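Local coordinates for protein orotate phosphoribosyltransferase (Aeropyrum pernix, PDB 2YZK) that probably catalyses the magnesium-dependent transfer of a ribosyl phosphate group from 5-phosphoribose 1-diphosphate to orotate, giving orotidine monophosphate in pyrimidine biosynthesis, at residues Ser98-Pro104 against Val128-Tyr134; Asp55-Ser59 against Arg79-Pro83. All coordinates share one frame; numbering follows the deposited sequence.

In the fold
Both contacts belong to the phosphoribosyltransferase domain and follow one another along the chain: contact 2 closes before contact 1 opens. Contact 2 ties the end of helix 38-58 to the end of helix 70-80, just ahead of strands 61-65 and 84-87; contact 1 lays the loop that leads into strand 108-113 against the end of helix 120-131. Their centres are about 17 Å apart, yet they meet where P104 CB packs on P83 CB at 3.9 Å. Each also touches the second subunit of the dimer. Contact 1 is near the predicted phosphoribosyl diphosphate site, the S98 side chain being about 5 Å from that of K92, whereas contact 2 lies away from the predicted substrate site.

Contact 1: residues Ser98-Pro104 against Val128-Tyr134; sequences SQVEGDP and VLRSNGY
V100 and Y134 form the apolar centre of this contact, their side chains coming from opposite directions. V100 sets CG1 opposite its backbone N (chi1 -178°), and both methyls face L129 CD2, with CG2 the nearer to the tyrosine as well. CG2 meets Y134 CE2 at 3.6 Å, slanting onto the ring, and L129 CD2 at 3.7 Å; V128 CG1 is a looser neighbour. Farther along, S98 CB rests on V128 CG2 at 3.9 Å, and at the other end the P104 side chain meets the phenol end of Y134 at about a right angle, CG 3.5 Å from OH.

The polar part gathers on the phenol. Y134 OH donates to P104 O at 2.6 Å, and this carbonyl sits at the ring edge, near its plane. A water donates both to Y134 OH (2.8 Å) and to D103 OD1, so the hydroxyl gives one hydrogen bond and accepts another. The stronger mate of the D103 carboxylate is R33 of the second subunit, through a salt bridge. A type II turn from V100 to D103, with G102 at positive phi, brings the proline back to the phenol. On the helix side, N132 ND2 returns to V128 O at 2.7 Å, while L129 O accepts from both N132 N and Y134 N, fastening the helix end.

In the fold, this is the loop before strand 108-113 packed against the C-terminal end of helix 120-131. V100, P104 and L129 reach I63 on strand 61-65, and L129 and Y134 rest on V109 of strand 108-113.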
loop_
_atom_site.group_PDB
_atom_site.type_symbol
_atom_site.label_atom_id
_atom_site.label_comp_id
_atom_site.label_asym_id
_atom_site.label_seq_id
_atom_site.Cartn_x
_atom_site.Cartn_y
_atom_site.Cartn_z
ATOM N N SER A 98 -0.478 17.442 -6.982
ATOM C CA SER A 98 -0.069 16.043 -7.043
ATOM C C SER A 98 1.405 15.862 -6.730
ATOM O O SER A 98 2.207 16.788 -6.856
ATOM C CB SER A 98 -0.372 15.463 -8.424
ATOM O OG SER A 98 -1.770 15.421 -8.656
ATOM N N GLN A 99 1.765 14.658 -6.310
ATOM C CA GLN A 99 3.151 14.377 -5.995
ATOM C C GLN A 99 3.391 12.884 -6.024
ATOM O O GLN A 99 2.457 12.095 -5.918
ATOM C CB GLN A 99 3.495 14.918 -4.608
ATOM C CG GLN A 99 2.692 14.275 -3.495
ATOM C CD GLN A 99 3.089 14.786 -2.124
ATOM O OE1 GLN A 99 4.255 14.709 -1.734
ATOM N NE2 GLN A 99 2.118 15.309 -1.382
ATOM N N VAL A 100 4.651 12.505 -6.199
ATOM C CA VAL A 100 5.021 11.099 -6.201
ATOM C C VAL A 100 5.447 10.824 -4.760
ATOM O O VAL A 100 6.574 11.120 -4.356
ATOM C CB VAL A 100 6.181 10.828 -7.177
ATOM C CG1 VAL A 100 6.521 9.337 -7.200
ATOM C CG2 VAL A 100 5.793 11.299 -8.569
ATOM N N GLU A 101 4.517 10.285 -3.980
ATOM C CA GLU A 101 4.775 9.989 -2.580
ATOM C C GLU A 101 5.922 8.997 -2.458
ATOM O O GLU A 101 6.014 8.041 -3.220
ATOM C CB GLU A 101 3.495 9.468 -1.921
ATOM C CG GLU A 101 2.392 10.534 -1.911
ATOM C CD GLU A 101 1.084 10.071 -1.305
ATOM O OE1 GLU A 101 1.039 9.818 -0.080
ATOM O OE2 GLU A 101 0.089 9.971 -2.057
ATOM N N GLY A 102 6.809 9.250 -1.503
ATOM C CA GLY A 102 7.965 8.392 -1.320
ATOM C C GLY A 102 9.204 9.095 -1.859
ATOM O O GLY A 102 10.319 8.863 -1.394
ATOM N N ASP A 103 8.989 9.960 -2.848
ATOM C CA ASP A 103 10.059 10.733 -3.475
ATOM C C ASP A 103 11.294 9.920 -3.880
ATOM O O ASP A 103 12.422 10.227 -3.492
ATOM C CB ASP A 103 10.466 11.891 -2.553
ATOM C CG ASP A 103 11.478 12.823 -3.195
ATOM O OD1 ASP A 103 11.294 13.177 -4.380
ATOM O OD2 ASP A 103 12.450 13.211 -2.510
ATOM N N PRO A 104 11.094 8.852 -4.659
ATOM C CA PRO A 104 12.261 8.067 -5.067
ATOM C C PRO A 104 13.106 8.914 -6.024
ATOM O O PRO A 104 12.607 9.861 -6.622
ATOM C CB PRO A 104 11.631 6.850 -5.747
ATOM C CG PRO A 104 10.340 7.399 -6.299
ATOM C CD PRO A 104 9.845 8.250 -5.158
ATOM N N VAL A 128 1.613 12.419 -13.782
ATOM C CA VAL A 128 2.238 12.961 -12.580
ATOM C C VAL A 128 3.728 12.614 -12.570
ATOM O O VAL A 128 4.573 13.458 -12.281
ATOM C CB VAL A 128 1.564 12.398 -11.309
ATOM C CG1 VAL A 128 2.309 12.855 -10.066
ATOM C CG2 VAL A 128 0.122 12.868 -11.250
ATOM N N LEU A 129 4.053 11.369 -12.895
ATOM C CA LEU A 129 5.449 10.953 -12.927
ATOM C C LEU A 129 6.271 11.742 -13.949
ATOM O O LEU A 129 7.351 12.240 -13.628
ATOM C CB LEU A 129 5.534 9.461 -13.249
ATOM C CG LEU A 129 5.097 8.538 -12.116
ATOM C CD1 LEU A 129 4.853 7.141 -12.660
ATOM C CD2 LEU A 129 6.173 8.522 -11.043
ATOM N N ARG A 130 5.755 11.858 -15.171
ATOM C CA ARG A 130 6.473 12.564 -16.230
ATOM C C ARG A 130 6.670 14.045 -15.939
ATOM O O ARG A 130 7.677 14.638 -16.343
ATOM C CB ARG A 130 5.756 12.379 -17.570
ATOM C CG ARG A 130 5.904 10.971 -18.113
ATOM C CD ARG A 130 5.281 10.800 -19.477
ATOM N NE ARG A 130 5.542 9.466 -20.004
ATOM C CZ ARG A 130 4.886 8.914 -21.018
ATOM N NH1 ARG A 130 3.913 9.580 -21.628
ATOM N NH2 ARG A 130 5.198 7.687 -21.413
ATOM N N SER A 131 5.713 14.637 -15.232
ATOM C CA SER A 131 5.785 16.049 -14.883
ATOM C C SER A 131 6.731 16.294 -13.713
ATOM O O SER A 131 7.144 17.430 -13.467
ATOM C CB SER A 131 4.392 16.580 -14.527
ATOM O OG SER A 131 3.531 16.531 -15.649
ATOM N N ASN A 132 7.078 15.233 -12.994
ATOM C CA ASN A 132 7.965 15.373 -11.850
ATOM C C ASN A 132 9.376 14.837 -12.070
ATOM O O ASN A 132 10.080 14.516 -11.113
ATOM C CB ASN A 132 7.330 14.728 -10.613
ATOM C CG ASN A 132 6.230 15.590 -10.011
ATOM O OD1 ASN A 132 6.504 16.597 -9.360
ATOM N ND2 ASN A 132 4.980 15.206 -10.240
ATOM N N GLY A 133 9.782 14.736 -13.333
ATOM C CA GLY A 133 11.128 14.289 -13.645
ATOM C C GLY A 133 11.412 12.805 -13.772
ATOM O O GLY A 133 12.578 12.405 -13.773
ATOM N N TYR A 134 10.374 11.985 -13.872
ATOM C CA TYR A 134 10.572 10.545 -14.021
ATOM C C TYR A 134 10.257 10.150 -15.450
ATOM O O TYR A 134 9.592 10.892 -16.175
ATOM C CB TYR A 134 9.630 9.758 -13.107
ATOM C CG TYR A 134 9.828 10.000 -11.637
ATOM C CD1 TYR A 134 10.778 9.279 -10.910
ATOM C CD2 TYR A 134 9.067 10.956 -10.964
ATOM C CE1 TYR A 134 10.961 9.504 -9.540
ATOM C CE2 TYR A 134 9.244 11.190 -9.608
ATOM C CZ TYR A 134 10.189 10.465 -8.902
ATOM O OH TYR A 134 10.359 10.715 -7.560
HETATM O O HOH W 1 9.512 13.081 -6.294
#

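Contact 2: residues Asp55-Ser59 against Arg79-Pro83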
loop_
_atom_site.group_PDB
_atom_site.type_symbol
_atom_site.label_atom_id
_atom_site.label_comp_id
_atom_site.label_asym_id
_atom_site.label_seq_id
_atom_site.Cartn_x
_atom_site.Cartn_y
_atom_site.Cartn_z
ATOM N N ASP A 55 12.404 -4.747 -17.683
ATOM C CA ASP A 55 11.960 -3.373 -17.454
ATOM C C ASP A 55 11.823 -3.142 -15.952
ATOM O O ASP A 55 12.284 -2.135 -15.420
ATOM C CB ASP A 55 10.605 -3.112 -18.120
ATOM C CG ASP A 55 10.690 -3.063 -19.635
ATOM O OD1 ASP A 55 9.666 -2.738 -20.271
ATOM O OD2 ASP A 55 11.771 -3.347 -20.193
ATOM N N LEU A 56 11.181 -4.087 -15.277
ATOM C CA LEU A 56 10.988 -3.989 -13.839
ATOM C C LEU A 56 12.318 -4.198 -13.116
ATOM O O LEU A 56 12.670 -3.438 -12.210
ATOM C CB LEU A 56 9.957 -5.028 -13.382
ATOM C CG LEU A 56 9.681 -5.121 -11.879
ATOM C CD1 LEU A 56 9.132 -3.795 -11.380
ATOM C CD2 LEU A 56 8.691 -6.248 -11.610
ATOM N N ALA A 57 13.071 -5.210 -13.546
ATOM C CA ALA A 57 14.350 -5.536 -12.929
ATOM C C ALA A 57 15.391 -4.425 -12.991
ATOM O O ALA A 57 16.237 -4.325 -12.104
ATOM C CB ALA A 57 14.916 -6.814 -13.553
ATOM N N ARG A 58 15.335 -3.589 -14.022
ATOM C CA ARG A 58 16.315 -2.513 -14.155
ATOM C C ARG A 58 15.761 -1.151 -13.746
ATOM O O ARG A 58 16.490 -0.159 -13.733
ATOM C CB ARG A 58 16.821 -2.428 -15.598
ATOM C CG ARG A 58 17.250 -3.752 -16.213
ATOM C CD ARG A 58 18.435 -4.389 -15.503
ATOM N NE ARG A 58 18.058 -5.646 -14.861
ATOM C CZ ARG A 58 18.873 -6.686 -14.708
ATOM N NH1 ARG A 58 20.122 -6.631 -15.153
ATOM N NH2 ARG A 58 18.436 -7.785 -14.108
ATOM N N SER A 59 14.477 -1.102 -13.409
ATOM C CA SER A 59 13.838 0.152 -13.016
ATOM C C SER A 59 14.538 0.802 -11.831
ATOM O O SER A 59 15.027 0.113 -10.938
ATOM C CB SER A 59 12.366 -0.090 -12.658
ATOM O OG SER A 59 12.245 -0.917 -11.511
ATOM N N ARG A 79 11.083 -6.969 -2.628
ATOM C CA ARG A 79 11.675 -8.160 -3.236
ATOM C C ARG A 79 12.876 -7.780 -4.095
ATOM O O ARG A 79 13.866 -8.508 -4.154
ATOM C CB ARG A 79 10.644 -8.897 -4.105
ATOM C CG ARG A 79 9.560 -9.658 -3.336
ATOM C CD ARG A 79 10.117 -10.913 -2.669
ATOM N NE ARG A 79 10.600 -11.879 -3.653
ATOM C CZ ARG A 79 9.815 -12.635 -4.414
ATOM N NH1 ARG A 79 8.497 -12.552 -4.308
ATOM N NH2 ARG A 79 10.349 -13.465 -5.301
ATOM N N LEU A 80 12.791 -6.633 -4.755
ATOM C CA LEU A 80 13.863 -6.178 -5.634
ATOM C C LEU A 80 14.847 -5.227 -4.958
ATOM O O LEU A 80 15.795 -4.757 -5.593
ATOM C CB LEU A 80 13.255 -5.504 -6.872
ATOM C CG LEU A 80 12.343 -6.400 -7.720
ATOM C CD1 LEU A 80 11.632 -5.572 -8.785
ATOM C CD2 LEU A 80 13.171 -7.501 -8.351
ATOM N N SER A 81 14.634 -4.957 -3.674
ATOM C CA SER A 81 15.499 -4.045 -2.931
ATOM C C SER A 81 15.584 -2.717 -3.677
ATOM O O SER A 81 16.653 -2.121 -3.792
ATOM C CB SER A 81 16.905 -4.639 -2.776
ATOM O OG SER A 81 16.862 -5.860 -2.060
ATOM N N LYS A 82 14.440 -2.262 -4.180
ATOM C CA LYS A 82 14.362 -1.014 -4.930
ATOM C C LYS A 82 13.503 0.036 -4.244
ATOM O O LYS A 82 12.679 -0.280 -3.391
ATOM C CB LYS A 82 13.770 -1.268 -6.317
ATOM C CG LYS A 82 14.680 -1.998 -7.273
ATOM C CD LYS A 82 13.955 -2.278 -8.580
ATOM C CE LYS A 82 14.861 -2.964 -9.592
ATOM N NZ LYS A 82 16.002 -2.106 -9.992
ATOM N N PRO A 83 13.704 1.312 -4.613
ATOM C CA PRO A 83 12.950 2.438 -4.060
ATOM C C PRO A 83 11.475 2.278 -4.433
ATOM O O PRO A 83 11.147 1.704 -5.476
ATOM C CB PRO A 83 13.565 3.645 -4.764
ATOM C CG PRO A 83 14.961 3.221 -5.022
ATOM C CD PRO A 83 14.813 1.788 -5.460
#
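L80 pushes CD1 against the branch point of L56, 3.7 Å from its CG, the two leucines crossing at about a right angle. L56 has CG anti to its backbone N (chi1 177°), which swings its branched end over to L80; L49, from the same helix as L56, touches both.

Beside this apolar pair K82 reaches over to the end of helix 38-58. Its chain runs extended until chi4 (-64°), where a bend turns the ammonium group onto backbone carbonyls. NZ donates to S59 O at 2.6 Å, lying in the carbonyl plane with a C=O...N angle of 153°, and makes a weak bond to A57 O at 3.1 Å. The positive charge would probably be favoured by the carbonyls at this helix end. S59 OG, 3.7 Å from K82 CD, donates to L56 O at 2.7 Å; S59 N binds the same carbonyl, so S59 folds back on the last turn. A methionine in place of K82 would probably leave S59 O and A57 O without this donor and the two helix ends less firmly joined.

S81, at positive phi, ends helix 70-80 in a Schellman motif, and the chain then passes through K82, whose backbone O accepts from Y41 OH of the second subunit, into strand 84-87. Two helix C-termini joined just before parallel strands 61-65 and 84-87 fit the alternating helix-strand core of type I phosphoribosyltransferases.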